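Local coordinates for monovalent Na+/H+ antiporter subunit G (Dietzia sp. DQ12-45-1b, PDB 7D3U), which is a three-helix membrane subunit of the six-chain Mrp complex, which probably exchanges sodium ions for protons across the bacterial membrane, at residues G49-I54 with I75-S80; D34-S39 with Y87-G92; T8-V13 with A57-P62. All coordinates share one frame; numbering follows the deposited sequence.

Interaction 1: G49-I54 with I75-S80; sequences GLVFVI and ILQFAS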
ATOM      1  N   GLY E  49     -10.505   5.513 -52.458  1.00 87.00           N
ATOM      2  CA  GLY E  49     -10.133   4.127 -52.235  1.00 87.00           C
ATOM      3  C   GLY E  49     -10.971   3.461 -51.163  1.00 87.00           C
ATOM      4  O   GLY E  49     -11.410   2.321 -51.324  1.00 87.00           O
ATOM      5  N   LEU E  50     -11.233   4.174 -50.067  1.00 84.60           N
ATOM      6  CA  LEU E  50     -11.994   3.571 -48.979  1.00 84.60           C
ATOM      7  C   LEU E  50     -13.459   3.394 -49.354  1.00 84.60           C
ATOM      8  O   LEU E  50     -14.070   2.380 -49.002  1.00 84.60           O
ATOM      9  CB  LEU E  50     -11.857   4.404 -47.707  1.00 84.60           C
ATOM     10  CG  LEU E  50     -12.542   3.791 -46.486  1.00 84.60           C
ATOM     11  CD1 LEU E  50     -12.232   2.318 -46.381  1.00 84.60           C
ATOM     12  CD2 LEU E  50     -12.135   4.494 -45.213  1.00 84.60           C
ATOM     13  N   VAL E  51     -14.045   4.356 -50.070  1.00 85.50           N
ATOM     14  CA  VAL E  51     -15.425   4.181 -50.516  1.00 85.50           C
ATOM     15  C   VAL E  51     -15.525   2.997 -51.468  1.00 85.50           C
ATOM     16  O   VAL E  51     -16.473   2.200 -51.403  1.00 85.50           O
ATOM     17  CB  VAL E  51     -15.949   5.477 -51.159  1.00 85.50           C
ATOM     18  CG1 VAL E  51     -17.218   5.208 -51.948  1.00 85.50           C
ATOM     19  CG2 VAL E  51     -16.197   6.524 -50.090  1.00 85.50           C
ATOM     20  N   PHE E  52     -14.534   2.848 -52.351  1.00 87.56           N
ATOM     21  CA  PHE E  52     -14.519   1.717 -53.272  1.00 87.56           C
ATOM     22  C   PHE E  52     -14.427   0.399 -52.516  1.00 87.56           C
ATOM     23  O   PHE E  52     -15.152  -0.555 -52.818  1.00 87.56           O
ATOM     24  CB  PHE E  52     -13.356   1.854 -54.251  1.00 87.56           C
ATOM     25  CG  PHE E  52     -13.708   2.587 -55.507  1.00 87.56           C
ATOM     26  CD1 PHE E  52     -14.504   1.996 -56.468  1.00 87.56           C
ATOM     27  CD2 PHE E  52     -13.245   3.869 -55.727  1.00 87.56           C
ATOM     28  CE1 PHE E  52     -14.830   2.671 -57.623  1.00 87.56           C
ATOM     29  CE2 PHE E  52     -13.568   4.547 -56.877  1.00 87.56           C
ATOM     30  CZ  PHE E  52     -14.361   3.948 -57.827  1.00 87.56           C
ATOM     31  N   VAL E  53     -13.534   0.328 -51.526  1.00 85.35           N
ATOM     32  CA  VAL E  53     -13.381  -0.902 -50.753  1.00 85.35           C
ATOM     33  C   VAL E  53     -14.658  -1.218 -49.988  1.00 85.35           C
ATOM     34  O   VAL E  53     -15.085  -2.375 -49.921  1.00 85.35           O
ATOM     35  CB  VAL E  53     -12.166  -0.802 -49.816  1.00 85.35           C
ATOM     36  CG1 VAL E  53     -12.072  -2.033 -48.949  1.00 85.35           C
ATOM     37  CG2 VAL E  53     -10.895  -0.656 -50.622  1.00 85.35           C
ATOM     38  N   ILE E  54     -15.299  -0.198 -49.413  1.00 84.76           N
ATOM     39  CA  ILE E  54     -16.527  -0.423 -48.656  1.00 84.76           C
ATOM     40  C   ILE E  54     -17.619  -0.968 -49.566  1.00 84.76           C
ATOM     41  O   ILE E  54     -18.284  -1.961 -49.244  1.00 84.76           O
ATOM     42  CB  ILE E  54     -16.973   0.872 -47.954  1.00 84.76           C
ATOM     43  CG1 ILE E  54     -16.042   1.189 -46.788  1.00 84.76           C
ATOM     44  CG2 ILE E  54     -18.403   0.750 -47.467  1.00 84.76           C
ATOM     45  CD1 ILE E  54     -15.832   0.040 -45.852  1.00 84.76           C
ATOM     46  N   ILE E  75     -20.902   8.464 -47.677  1.00 84.61           N
ATOM     47  CA  ILE E  75     -20.934   9.922 -47.614  1.00 84.61           C
ATOM     48  C   ILE E  75     -20.079  10.422 -46.459  1.00 84.61           C
ATOM     49  O   ILE E  75     -19.350  11.417 -46.589  1.00 84.61           O
ATOM     50  CB  ILE E  75     -22.387  10.413 -47.495  1.00 84.61           C
ATOM     51  CG1 ILE E  75     -23.218   9.898 -48.669  1.00 84.61           C
ATOM     52  CG2 ILE E  75     -22.431  11.929 -47.433  1.00 84.61           C
ATOM     53  CD1 ILE E  75     -24.680  10.265 -48.585  1.00 84.61           C
ATOM     54  N   LEU E  76     -20.151   9.743 -45.312  1.00 85.34           N
ATOM     55  CA  LEU E  76     -19.344  10.160 -44.172  1.00 85.34           C
ATOM     56  C   LEU E  76     -17.858  10.001 -44.460  1.00 85.34           C
ATOM     57  O   LEU E  76     -17.055  10.854 -44.075  1.00 85.34           O
ATOM     58  CB  LEU E  76     -19.744   9.371 -42.928  1.00 85.34           C
ATOM     59  CG  LEU E  76     -21.093   9.761 -42.327  1.00 85.34           C
ATOM     60  CD1 LEU E  76     -21.267   9.132 -40.961  1.00 85.34           C
ATOM     61  CD2 LEU E  76     -21.228  11.272 -42.246  1.00 85.34           C
ATOM     62  N   GLN E  77     -17.476   8.928 -45.157  1.00 84.83           N
ATOM     63  CA  GLN E  77     -16.078   8.735 -45.517  1.00 84.83           C
ATOM     64  C   GLN E  77     -15.598   9.836 -46.447  1.00 84.83           C
ATOM     65  O   GLN E  77     -14.500  10.371 -46.269  1.00 84.83           O
ATOM     66  CB  GLN E  77     -15.884   7.371 -46.175  1.00 84.83           C
ATOM     67  CG  GLN E  77     -16.111   6.204 -45.245  1.00 84.83           C
ATOM     68  CD  GLN E  77     -15.982   4.873 -45.950  1.00 84.83           C
ATOM     69  OE1 GLN E  77     -16.173   4.775 -47.157  1.00 84.83           O
ATOM     70  NE2 GLN E  77     -15.656   3.836 -45.198  1.00 84.83           N
ATOM     71  N   PHE E  78     -16.408  10.188 -47.445  1.00 85.95           N
ATOM     72  CA  PHE E  78     -16.021  11.257 -48.361  1.00 85.95           C
ATOM     73  C   PHE E  78     -15.829  12.571 -47.613  1.00 85.95           C
ATOM     74  O   PHE E  78     -14.769  13.210 -47.709  1.00 85.95           O
ATOM     75  CB  PHE E  78     -17.068  11.409 -49.462  1.00 85.95           C
ATOM     76  CG  PHE E  78     -16.838  10.515 -50.641  1.00 85.95           C
ATOM     77  CD1 PHE E  78     -15.586  10.422 -51.218  1.00 85.95           C
ATOM     78  CD2 PHE E  78     -17.871   9.762 -51.171  1.00 85.95           C
ATOM     79  CE1 PHE E  78     -15.368   9.599 -52.301  1.00 85.95           C
ATOM     80  CE2 PHE E  78     -17.657   8.938 -52.255  1.00 85.95           C
ATOM     81  CZ  PHE E  78     -16.404   8.856 -52.821  1.00 85.95           C
ATOM     82  N   ALA E  79     -16.844  12.981 -46.848  1.00 84.74           N
ATOM     83  CA  ALA E  79     -16.765  14.254 -46.140  1.00 84.74           C
ATOM     84  C   ALA E  79     -15.620  14.266 -45.135  1.00 84.74           C
ATOM     85  O   ALA E  79     -14.935  15.283 -44.977  1.00 84.74           O
ATOM     86  CB  ALA E  79     -18.093  14.547 -45.442  1.00 84.74           C
ATOM     87  N   SER E  80     -15.373  13.137 -44.466  1.00 82.48           N
ATOM     88  CA  SER E  80     -14.331  13.101 -43.449  1.00 82.48           C
ATOM     89  C   SER E  80     -12.945  13.113 -44.074  1.00 82.48           C
ATOM     90  O   SER E  80     -12.048  13.799 -43.580  1.00 82.48           O
ATOM     91  CB  SER E  80     -14.515  11.875 -42.556  1.00 82.48           C
ATOM     92  OG  SER E  80     -13.997  10.711 -43.172  1.00 82.48           O
TER
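Val-51 lays its CG2 methyl over the centre of one face of the Phe-78 ring, in a CH-pi contact 3.6 Å from CG2 to the ring centroid and 13° off the ring normal. With CG1 anti to the backbone N (chi1 165°) and CG2 anti to the carbonyl carbon, the two branches diverge: CG2 sits above the middle of the ring, while CG1 reaches its rim, 3.8 Å from Phe-78 CE2. The Phe-78 side chain leaves its own helix to one side and only its ring swings in to meet the valine. Next to it, Gln-77 crosses the gap. Its chain is extended beyond CG and carries the amide into apolar surroundings on the other helix. Gln-77 OE1 lies 3.4 Å from Val-51 CG2, whereas NE2 turns to the neighbouring branches, 3.4 Å from Leu-50 CG and also against Ile-54 CG1. Leu-50 meets this chain at about a right angle, its CG and CD2 against the amide nitrogen. The short helical segments run antiparallel at 168°, with axes 9.5 Å apart, and join helix 35-60 to helix 68-95, two of the three helices predicted to span the membrane. Other subunits close round the same place: Phe-40 of subunit F packs on Leu-50 and Thr-66 of subunit F on Gln-77, while Phe-18 of the Cation antiporter chain packs on Phe-78. Chemically the contact is mixed. The valine-phenylalanine half relies on dispersion and a methyl resting on pi electrons; the glutamine half places a buried primary amide against aliphatic groups, so Gln-77 contributes here by the shape of its long chain and amide, without polar pairing between the two segments.

Interaction 2: D34-S39 with Y87-G92; sequences DLYVRS and YIARAG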
ATOM      1  N   ASP E  34       6.094  18.294 -50.569  1.00 90.48           N
ATOM      2  CA  ASP E  34       5.434  19.189 -49.632  1.00 90.48           C
ATOM      3  C   ASP E  34       4.514  18.428 -48.686  1.00 90.48           C
ATOM      4  O   ASP E  34       4.234  17.240 -48.859  1.00 90.48           O
ATOM      5  CB  ASP E  34       4.634  20.250 -50.390  1.00 90.48           C
ATOM      6  CG  ASP E  34       4.791  21.628 -49.797  1.00 90.48           C
ATOM      7  OD1 ASP E  34       4.919  21.726 -48.560  1.00 90.48           O
ATOM      8  OD2 ASP E  34       4.791  22.612 -50.566  1.00 90.48           O
ATOM      9  N   LEU E  35       4.043  19.144 -47.665  1.00 86.41           N
ATOM     10  CA  LEU E  35       2.924  18.662 -46.866  1.00 86.41           C
ATOM     11  C   LEU E  35       1.601  18.928 -47.562  1.00 86.41           C
ATOM     12  O   LEU E  35       0.648  18.159 -47.395  1.00 86.41           O
ATOM     13  CB  LEU E  35       2.933  19.329 -45.488  1.00 86.41           C
ATOM     14  CG  LEU E  35       1.867  18.941 -44.460  1.00 86.41           C
ATOM     15  CD1 LEU E  35       2.440  19.081 -43.077  1.00 86.41           C
ATOM     16  CD2 LEU E  35       0.622  19.801 -44.576  1.00 86.41           C
ATOM     17  N   TYR E  36       1.527  20.006 -48.340  1.00 86.53           N
ATOM     18  CA  TYR E  36       0.281  20.381 -48.992  1.00 86.53           C
ATOM     19  C   TYR E  36       0.018  19.523 -50.220  1.00 86.53           C
ATOM     20  O   TYR E  36      -1.137  19.213 -50.525  1.00 86.53           O
ATOM     21  CB  TYR E  36       0.318  21.863 -49.352  1.00 86.53           C
ATOM     22  CG  TYR E  36       0.832  22.714 -48.218  1.00 86.53           C
ATOM     23  CD1 TYR E  36       0.013  23.045 -47.150  1.00 86.53           C
ATOM     24  CD2 TYR E  36       2.141  23.166 -48.203  1.00 86.53           C
ATOM     25  CE1 TYR E  36       0.479  23.811 -46.108  1.00 86.53           C
ATOM     26  CE2 TYR E  36       2.616  23.932 -47.165  1.00 86.53           C
ATOM     27  CZ  TYR E  36       1.781  24.251 -46.120  1.00 86.53           C
ATOM     28  OH  TYR E  36       2.251  25.017 -45.082  1.00 86.53           O
ATOM     29  N   VAL E  37       1.073  19.129 -50.936  1.00 85.09           N
ATOM     30  CA  VAL E  37       0.910  18.141 -51.998  1.00 85.09           C
ATOM     31  C   VAL E  37       0.462  16.811 -51.409  1.00 85.09           C
ATOM     32  O   VAL E  37      -0.436  16.145 -51.943  1.00 85.09           O
ATOM     33  CB  VAL E  37       2.217  17.996 -52.798  1.00 85.09           C
ATOM     34  CG1 VAL E  37       2.053  16.962 -53.890  1.00 85.09           C
ATOM     35  CG2 VAL E  37       2.626  19.330 -53.386  1.00 85.09           C
ATOM     36  N   ARG E  38       1.070  16.413 -50.291  1.00 84.89           N
ATOM     37  CA  ARG E  38       0.684  15.171 -49.632  1.00 84.89           C
ATOM     38  C   ARG E  38      -0.777  15.207 -49.214  1.00 84.89           C
ATOM     39  O   ARG E  38      -1.521  14.248 -49.440  1.00 84.89           O
ATOM     40  CB  ARG E  38       1.581  14.919 -48.420  1.00 84.89           C
ATOM     41  CG  ARG E  38       2.871  14.199 -48.745  1.00 84.89           C
ATOM     42  CD  ARG E  38       3.841  14.267 -47.585  1.00 84.89           C
ATOM     43  NE  ARG E  38       5.203  13.961 -48.009  1.00 84.89           N
ATOM     44  CZ  ARG E  38       6.290  14.494 -47.465  1.00 84.89           C
ATOM     45  NH1 ARG E  38       6.178  15.362 -46.471  1.00 84.89           N
ATOM     46  NH2 ARG E  38       7.491  14.157 -47.915  1.00 84.89           N
ATOM     47  N   SER E  39      -1.210  16.312 -48.605  1.00 84.27           N
ATOM     48  CA  SER E  39      -2.595  16.408 -48.159  1.00 84.27           C
ATOM     49  C   SER E  39      -3.552  16.478 -49.340  1.00 84.27           C
ATOM     50  O   SER E  39      -4.651  15.916 -49.287  1.00 84.27           O
ATOM     51  CB  SER E  39      -2.771  17.623 -47.252  1.00 84.27           C
ATOM     52  OG  SER E  39      -1.894  17.556 -46.142  1.00 84.27           O
ATOM     53  N   TYR E  87      -8.089  20.313 -42.667  1.00 83.08           N
ATOM     54  CA  TYR E  87      -7.638  20.854 -41.393  1.00 83.08           C
ATOM     55  C   TYR E  87      -6.194  20.482 -41.097  1.00 83.08           C
ATOM     56  O   TYR E  87      -5.478  21.265 -40.467  1.00 83.08           O
ATOM     57  CB  TYR E  87      -8.552  20.387 -40.265  1.00 83.08           C
ATOM     58  CG  TYR E  87      -9.772  21.257 -40.098  1.00 83.08           C
ATOM     59  CD1 TYR E  87      -9.833  22.512 -40.682  1.00 83.08           C
ATOM     60  CD2 TYR E  87     -10.861  20.826 -39.359  1.00 83.08           C
ATOM     61  CE1 TYR E  87     -10.942  23.311 -40.536  1.00 83.08           C
ATOM     62  CE2 TYR E  87     -11.974  21.617 -39.208  1.00 83.08           C
ATOM     63  CZ  TYR E  87     -12.010  22.859 -39.798  1.00 83.08           C
ATOM     64  OH  TYR E  87     -13.121  23.650 -39.647  1.00 83.08           O
ATOM     65  N   ILE E  88      -5.739  19.313 -41.550  1.00 80.84           N
ATOM     66  CA  ILE E  88      -4.333  18.961 -41.375  1.00 80.84           C
ATOM     67  C   ILE E  88      -3.448  19.923 -42.155  1.00 80.84           C
ATOM     68  O   ILE E  88      -2.437  20.411 -41.640  1.00 80.84           O
ATOM     69  CB  ILE E  88      -4.084  17.499 -41.787  1.00 80.84           C
ATOM     70  CG1 ILE E  88      -4.679  16.546 -40.751  1.00 80.84           C
ATOM     71  CG2 ILE E  88      -2.602  17.237 -41.943  1.00 80.84           C
ATOM     72  CD1 ILE E  88      -4.102  16.715 -39.376  1.00 80.84           C
ATOM     73  N   ALA E  89      -3.824  20.228 -43.399  1.00 82.45           N
ATOM     74  CA  ALA E  89      -3.042  21.176 -44.186  1.00 82.45           C
ATOM     75  C   ALA E  89      -3.061  22.564 -43.560  1.00 82.45           C
ATOM     76  O   ALA E  89      -2.027  23.241 -43.502  1.00 82.45           O
ATOM     77  CB  ALA E  89      -3.565  21.226 -45.619  1.00 82.45           C
ATOM     78  N   ARG E  90      -4.227  23.004 -43.081  1.00 84.62           N
ATOM     79  CA  ARG E  90      -4.310  24.326 -42.466  1.00 84.62           C
ATOM     80  C   ARG E  90      -3.446  24.404 -41.213  1.00 84.62           C
ATOM     81  O   ARG E  90      -2.696  25.369 -41.022  1.00 84.62           O
ATOM     82  CB  ARG E  90      -5.762  24.666 -42.138  1.00 84.62           C
ATOM     83  CG  ARG E  90      -5.917  25.968 -41.382  1.00 84.62           C
ATOM     84  CD  ARG E  90      -6.896  25.820 -40.238  1.00 84.62           C
ATOM     85  NE  ARG E  90      -6.931  27.011 -39.399  1.00 84.62           N
ATOM     86  CZ  ARG E  90      -7.586  27.091 -38.247  1.00 84.62           C
ATOM     87  NH1 ARG E  90      -8.263  26.044 -37.795  1.00 84.62           N
ATOM     88  NH2 ARG E  90      -7.566  28.215 -37.546  1.00 84.62           N
ATOM     89  N   ALA E  91      -3.538  23.395 -40.344  1.00 85.01           N
ATOM     90  CA  ALA E  91      -2.732  23.390 -39.129  1.00 85.01           C
ATOM     91  C   ALA E  91      -1.247  23.268 -39.439  1.00 85.01           C
ATOM     92  O   ALA E  91      -0.418  23.802 -38.696  1.00 85.01           O
ATOM     93  CB  ALA E  91      -3.177  22.256 -38.209  1.00 85.01           C
ATOM     94  N   GLY E  92      -0.891  22.576 -40.522  1.00 86.46           N
ATOM     95  CA  GLY E  92       0.504  22.536 -40.923  1.00 86.46           C
ATOM     96  C   GLY E  92       0.999  23.891 -41.380  1.00 86.46           C
ATOM     97  O   GLY E  92       2.122  24.291 -41.062  1.00 86.46           O
TER
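Tyr-36 turns the edge of its ring to the opposite helix, and near the ring plane at that edge lies the backbone carbonyl of Ala-89, its O 3.7 Å from Tyr-36 CE1. CG stands anti to the carbonyl carbon (chi1 -46°), directing the ring alongside the partner helix, where CD1 lies 4.3 Å from Ala-89 CB and the phenol end passes Gly-92. The hydroxyl is hydrogen-bonded to Ala-97 O in the chain beyond helix 68-95, and Asp-34 OD2, itself bonded to Thr-100 N, sits in plane at another part of the ring edge. Leu-35 aims straight across, and its CD2 methyl rests 3.9 Å from Ala-89 CA. One turn on, Ser-39 brings CB to 4.0 Å from Ala-89 CB, while its OG folds back to Leu-35 O at 2.9 Å within its own helix. That carbonyl oxygen is gripped twice, since Ser-39 N also bonds to it, the two donors arriving from opposite faces of its plane. The short segments run nearly antiparallel, at 174° with axes 9.5 Å apart, joining the first turn of helix 35-60 to the last turns of helix 68-95. Phe-44 of the Cation antiporter chain stacks edge-to-face with the Tyr-36 ring, and Leu-71 of that chain packs on both Ser-39 and Ala-89. Small residues, Ser-39, Ala-89 and Gly-92, line the approach, and the CA atoms of Tyr-36 and Ala-89 are 5.9 Å apart. Tyr-36 OH and Ser-39 OG bond within the chain, and Arg-38 forms a salt bridge with Asp-30 of subunit F; between the segments van der Waals contact carries the interface, assisted at most by a weak electrostatic attraction between the ring's C-H edge and the Ala-89 carbonyl.

Interaction 3: T8-V13 with A57-P62; sequences TVLGSV and AFLLHP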
ATOM      1  N   THR E   8     -21.040  -9.881 -57.506  1.00100.20           N
ATOM      2  CA  THR E   8     -19.785 -10.459 -57.036  1.00100.20           C
ATOM      3  C   THR E   8     -18.600  -9.902 -57.812  1.00100.20           C
ATOM      4  O   THR E   8     -17.622  -9.426 -57.221  1.00100.20           O
ATOM      5  CB  THR E   8     -19.833 -11.983 -57.147  1.00100.20           C
ATOM      6  OG1 THR E   8     -20.620 -12.518 -56.076  1.00100.20           O
ATOM      7  CG2 THR E   8     -18.430 -12.567 -57.076  1.00100.20           C
ATOM      8  N   VAL E   9     -18.668  -9.945 -59.146  1.00 97.52           N
ATOM      9  CA  VAL E   9     -17.551  -9.448 -59.946  1.00 97.52           C
ATOM     10  C   VAL E   9     -17.388  -7.941 -59.778  1.00 97.52           C
ATOM     11  O   VAL E   9     -16.260  -7.427 -59.788  1.00 97.52           O
ATOM     12  CB  VAL E   9     -17.719  -9.849 -61.425  1.00 97.52           C
ATOM     13  CG1 VAL E   9     -18.796  -9.022 -62.102  1.00 97.52           C
ATOM     14  CG2 VAL E   9     -16.399  -9.698 -62.160  1.00 97.52           C
ATOM     15  N   LEU E  10     -18.494  -7.213 -59.594  1.00 96.89           N
ATOM     16  CA  LEU E  10     -18.412  -5.774 -59.384  1.00 96.89           C
ATOM     17  C   LEU E  10     -17.724  -5.456 -58.068  1.00 96.89           C
ATOM     18  O   LEU E  10     -16.846  -4.592 -58.014  1.00 96.89           O
ATOM     19  CB  LEU E  10     -19.811  -5.164 -59.416  1.00 96.89           C
ATOM     20  CG  LEU E  10     -19.941  -3.773 -60.028  1.00 96.89           C
ATOM     21  CD1 LEU E  10     -19.359  -3.767 -61.430  1.00 96.89           C
ATOM     22  CD2 LEU E  10     -21.395  -3.338 -60.048  1.00 96.89           C
ATOM     23  N   GLY E  11     -18.099  -6.156 -57.000  1.00 92.90           N
ATOM     24  CA  GLY E  11     -17.426  -5.963 -55.731  1.00 92.90           C
ATOM     25  C   GLY E  11     -15.962  -6.345 -55.788  1.00 92.90           C
ATOM     26  O   GLY E  11     -15.121  -5.702 -55.158  1.00 92.90           O
ATOM     27  N   SER E  12     -15.635  -7.389 -56.550  1.00 90.08           N
ATOM     28  CA  SER E  12     -14.238  -7.797 -56.657  1.00 90.08           C
ATOM     29  C   SER E  12     -13.407  -6.724 -57.350  1.00 90.08           C
ATOM     30  O   SER E  12     -12.363  -6.298 -56.836  1.00 90.08           O
ATOM     31  CB  SER E  12     -14.137  -9.122 -57.410  1.00 90.08           C
ATOM     32  OG  SER E  12     -12.785  -9.509 -57.563  1.00 90.08           O
ATOM     33  N   VAL E  13     -13.860  -6.260 -58.516  1.00 89.50           N
ATOM     34  CA  VAL E  13     -13.106  -5.225 -59.215  1.00 89.50           C
ATOM     35  C   VAL E  13     -13.101  -3.937 -58.403  1.00 89.50           C
ATOM     36  O   VAL E  13     -12.135  -3.170 -58.454  1.00 89.50           O
ATOM     37  CB  VAL E  13     -13.661  -5.009 -60.640  1.00 89.50           C
ATOM     38  CG1 VAL E  13     -15.096  -4.529 -60.601  1.00 89.50           C
ATOM     39  CG2 VAL E  13     -12.780  -4.046 -61.423  1.00 89.50           C
ATOM     40  N   ALA E  57     -16.770  -4.574 -50.720  1.00 86.74           N
ATOM     41  CA  ALA E  57     -17.025  -5.502 -49.628  1.00 86.74           C
ATOM     42  C   ALA E  57     -18.517  -5.743 -49.455  1.00 86.74           C
ATOM     43  O   ALA E  57     -18.949  -6.882 -49.248  1.00 86.74           O
ATOM     44  CB  ALA E  57     -16.410  -4.964 -48.338  1.00 86.74           C
ATOM     45  N   PHE E  58     -19.321  -4.679 -49.530  1.00 88.42           N
ATOM     46  CA  PHE E  58     -20.766  -4.844 -49.413  1.00 88.42           C
ATOM     47  C   PHE E  58     -21.314  -5.697 -50.546  1.00 88.42           C
ATOM     48  O   PHE E  58     -22.220  -6.510 -50.337  1.00 88.42           O
ATOM     49  CB  PHE E  58     -21.451  -3.481 -49.387  1.00 88.42           C
ATOM     50  CG  PHE E  58     -22.945  -3.558 -49.461  1.00 88.42           C
ATOM     51  CD1 PHE E  58     -23.673  -4.096 -48.417  1.00 88.42           C
ATOM     52  CD2 PHE E  58     -23.623  -3.093 -50.573  1.00 88.42           C
ATOM     53  CE1 PHE E  58     -25.046  -4.168 -48.478  1.00 88.42           C
ATOM     54  CE2 PHE E  58     -24.997  -3.163 -50.640  1.00 88.42           C
ATOM     55  CZ  PHE E  58     -25.709  -3.701 -49.591  1.00 88.42           C
ATOM     56  N   LEU E  59     -20.774  -5.531 -51.752  1.00 88.68           N
ATOM     57  CA  LEU E  59     -21.228  -6.343 -52.873  1.00 88.68           C
ATOM     58  C   LEU E  59     -20.774  -7.792 -52.761  1.00 88.68           C
ATOM     59  O   LEU E  59     -21.410  -8.672 -53.349  1.00 88.68           O
ATOM     60  CB  LEU E  59     -20.741  -5.743 -54.190  1.00 88.68           C
ATOM     61  CG  LEU E  59     -21.404  -4.425 -54.584  1.00 88.68           C
ATOM     62  CD1 LEU E  59     -20.995  -4.017 -55.986  1.00 88.68           C
ATOM     63  CD2 LEU E  59     -22.911  -4.541 -54.477  1.00 88.68           C
ATOM     64  N   LEU E  60     -19.697  -8.068 -52.023  1.00 88.08           N
ATOM     65  CA  LEU E  60     -19.245  -9.447 -51.888  1.00 88.08           C
ATOM     66  C   LEU E  60     -20.076 -10.264 -50.907  1.00 88.08           C
ATOM     67  O   LEU E  60     -19.962 -11.495 -50.908  1.00 88.08           O
ATOM     68  CB  LEU E  60     -17.775  -9.490 -51.475  1.00 88.08           C
ATOM     69  CG  LEU E  60     -16.830  -9.391 -52.673  1.00 88.08           C
ATOM     70  CD1 LEU E  60     -16.949  -8.037 -53.330  1.00 88.08           C
ATOM     71  CD2 LEU E  60     -15.402  -9.670 -52.273  1.00 88.08           C
ATOM     72  N   HIS E  61     -20.896  -9.627 -50.074  1.00 91.52           N
ATOM     73  CA  HIS E  61     -21.930 -10.325 -49.308  1.00 91.52           C
ATOM     74  C   HIS E  61     -23.050  -9.341 -49.011  1.00 91.52           C
ATOM     75  O   HIS E  61     -23.157  -8.795 -47.907  1.00 91.52           O
ATOM     76  CB  HIS E  61     -21.369 -10.955 -48.027  1.00 91.52           C
ATOM     77  CG  HIS E  61     -20.647 -10.000 -47.127  1.00 91.52           C
ATOM     78  ND1 HIS E  61     -19.329  -9.647 -47.318  1.00 91.52           N
ATOM     79  CD2 HIS E  61     -21.049  -9.357 -46.005  1.00 91.52           C
ATOM     80  CE1 HIS E  61     -18.957  -8.810 -46.366  1.00 91.52           C
ATOM     81  NE2 HIS E  61     -19.983  -8.617 -45.557  1.00 91.52           N
ATOM     82  N   PRO E  62     -23.919  -9.093 -49.985  1.00 94.40           N
ATOM     83  CA  PRO E  62     -24.937  -8.028 -49.863  1.00 94.40           C
ATOM     84  C   PRO E  62     -26.106  -8.373 -48.945  1.00 94.40           C
ATOM     85  O   PRO E  62     -27.177  -8.811 -49.358  1.00 94.40           O
ATOM     86  CB  PRO E  62     -25.392  -7.837 -51.311  1.00 94.40           C
ATOM     87  CG  PRO E  62     -25.186  -9.164 -51.940  1.00 94.40           C
ATOM     88  CD  PRO E  62     -23.962  -9.750 -51.302  1.00 94.40           C
TER
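Leu-59 and Leu-10 make the apolar side-chain contact, crossing obliquely where the CD1 methyl of Leu-59 comes to rest 3.8 Å from Leu-10 CB. Leu-59 carries its CG anti to the carbonyl carbon (chi1 -70°), which lays CD1 along the other helix and brings it 3.7 Å from Gly-11 N as well. Side chain against backbone is the second kind of contact, and Gly-11 is its centre. Leu-59 CB sits 3.7 Å from Gly-11 CA, and the two CA atoms are just 4.8 Å apart. With no side chain, Gly-11 leaves its main chain open to Leu-59. The end of Leu-60 also turns toward this main chain, but its modelled closeness is doubtful. This is a close approach at a glycine between two helices predicted to span the membrane, neighbours in sequence and joined at their far ends: the early turns of helix 5-28 meet the last turn of helix 35-60. Between polar atoms the nearest approach is long, Thr-8 N to Leu-59 O at 4.3 Å, and no hydrogen bond joins the segments; Thr-8 OG1 makes a weak hydrogen bond to Glu-4 O in its own chain. Subunit F also packs here, its Val-4 against Leu-60 and its Val-3 against Ser-12.

How the interactions relate
All three contacts share helix 35-60, the middle one in chain order. Interactions 1 and 2 bind it to helix 68-95 at two levels, their centres about 20 Å apart and their nearest atoms about 8 Å apart, with interaction 1 nested inside the loop that interaction 2 closes. Interaction 3 instead joins it to helix 5-28; it lies about 16 Å from interaction 1, centre to centre, and their segments adjoin along helix 35-60. Interactions 2 and 3 sit on opposite sides of the chain's centre, about 34 Å apart between centres, holding the two ends of that helix to different partners. Interactions 1 and 2 are buried, interaction 3 is at the surface.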